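Local coordinates for protein enoyl-CoA hydratase/isomerase (Mycobacterium abscessus, PDB 3QXZ) that probably acts on the double bond of enoyl-CoA thioesters, by hydration or isomerisation, as a trimeric member of the crotonase family, at residues R152-G155 and T156-A160. Sequence-based numbering, arbitrary orientation. Where two conformers were deposited one is given.
Sequences RLVG and TAVAA
G155 and A159 are joined by an i to i+4 backbone hydrogen bond, from A159 N to G155 O (3.1 Å, N-H...O angle 157°). The helix is kinked at T156 and A157, whose N atoms make no hydrogen bond to the turn before. G155 has a positive phi (81°), where a CB would press on the carbonyl O of V154. At the kink a water replaces a direct backbone hydrogen bond. It donates to V154 O (2.8 Å) and accepts from V158 N (2.9 Å), so both buried groups are satisfied. A160 N then hydrogen-bonds to T156 O.

The side chains of V154 and V158 cross at about a right angle. V154 CG2 does most of the touching: it lies 3.6 Å from V158 CB and 4.1 Å from A159 CB. Chi1 of -61° puts V154 CG1 anti to the carbonyl carbon and leaves CG2 between that carbon and the backbone N. V158 CG1 meets V154 CG2 at 3.7 Å, and A159 CB rests against G155 O at 3.3 Å.

The kink lies within helix 151-165. V154 and V158 both pack on T177 of helix 171-177. In the trimer, A157 O accepts a hydrogen bond from N181 ND2 of a second subunit.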
loop_
_atom_site.group_PDB
_atom_site.type_symbol
_atom_site.label_atom_id
_atom_site.label_comp_id
_atom_site.label_asym_id
_atom_site.label_seq_id
_atom_site.Cartn_x
_atom_site.Cartn_y
_atom_site.Cartn_z
ATOM N N ARG A 152 4.207 -3.198 2.311
ATOM C CA ARG A 152 2.939 -2.952 3.018
ATOM C C ARG A 152 2.858 -1.526 3.553
ATOM O O ARG A 152 1.798 -1.133 4.058
ATOM C CB ARG A 152 2.758 -3.970 4.133
ATOM C CG ARG A 152 2.269 -5.300 3.612
ATOM C CD ARG A 152 2.329 -6.430 4.677
ATOM N NE ARG A 152 1.798 -7.670 4.121
ATOM C CZ ARG A 152 2.437 -8.431 3.246
ATOM N NH1 ARG A 152 3.687 -8.148 2.881
ATOM N NH2 ARG A 152 1.846 -9.478 2.716
ATOM N N LEU A 153 3.932 -0.749 3.429
ATOM C CA LEU A 153 3.937 0.673 3.769
ATOM C C LEU A 153 3.891 1.539 2.513
ATOM O O LEU A 153 3.128 2.496 2.447
ATOM C CB LEU A 153 5.207 1.006 4.561
ATOM C CG LEU A 153 5.297 0.343 5.928
ATOM C CD1 LEU A 153 6.698 0.409 6.492
ATOM C CD2 LEU A 153 4.268 1.036 6.852
ATOM N N VAL A 154 4.756 1.242 1.546
ATOM C CA VAL A 154 5.092 2.188 0.479
ATOM C C VAL A 154 4.773 1.664 -0.913
ATOM O O VAL A 154 4.975 2.396 -1.894
ATOM C CB VAL A 154 6.590 2.601 0.522
ATOM C CG1 VAL A 154 6.919 3.295 1.837
ATOM C CG2 VAL A 154 7.526 1.395 0.276
ATOM N N GLY A 155 4.249 0.445 -1.019
ATOM C CA GLY A 155 3.996 -0.160 -2.323
ATOM C C GLY A 155 5.247 -0.772 -2.916
ATOM O O GLY A 155 6.370 -0.556 -2.440
ATOM N N THR A 156 5.085 -1.530 -3.991
ATOM C CA THR A 156 6.208 -2.344 -4.444
ATOM C C THR A 156 7.339 -1.566 -5.096
ATOM O O THR A 156 8.491 -2.003 -5.012
ATOM C CB THR A 156 5.789 -3.453 -5.412
ATOM O OG1 THR A 156 5.198 -2.878 -6.579
ATOM C CG2 THR A 156 4.846 -4.443 -4.742
ATOM N N ALA A 157 7.034 -0.437 -5.728
ATOM C CA ALA A 157 8.077 0.309 -6.448
ATOM C C ALA A 157 9.016 1.038 -5.519
ATOM O O ALA A 157 10.251 0.960 -5.677
ATOM C CB ALA A 157 7.448 1.283 -7.457
ATOM N N VAL A 158 8.457 1.761 -4.556
ATOM C CA VAL A 158 9.305 2.408 -3.549
ATOM C C VAL A 158 10.078 1.333 -2.781
ATOM O O VAL A 158 11.271 1.498 -2.498
ATOM C CB VAL A 158 8.514 3.358 -2.627
ATOM C CG1 VAL A 158 9.436 3.964 -1.569
ATOM C CG2 VAL A 158 7.880 4.505 -3.454
ATOM N N ALA A 159 9.419 0.213 -2.450
ATOM C CA ALA A 159 10.122 -0.868 -1.760
ATOM C C ALA A 159 11.270 -1.409 -2.600
ATOM O O ALA A 159 12.383 -1.570 -2.086
ATOM C CB ALA A 159 9.161 -1.979 -1.386
ATOM N N ALA A 160 11.027 -1.667 -3.884
ATOM C CA ALA A 160 12.089 -2.201 -4.743
ATOM C C ALA A 160 13.252 -1.217 -4.826
ATOM O O ALA A 160 14.421 -1.626 -4.797
ATOM C CB ALA A 160 11.526 -2.516 -6.131
HETATM O O HOH W 1 5.519 1.946 -4.633
#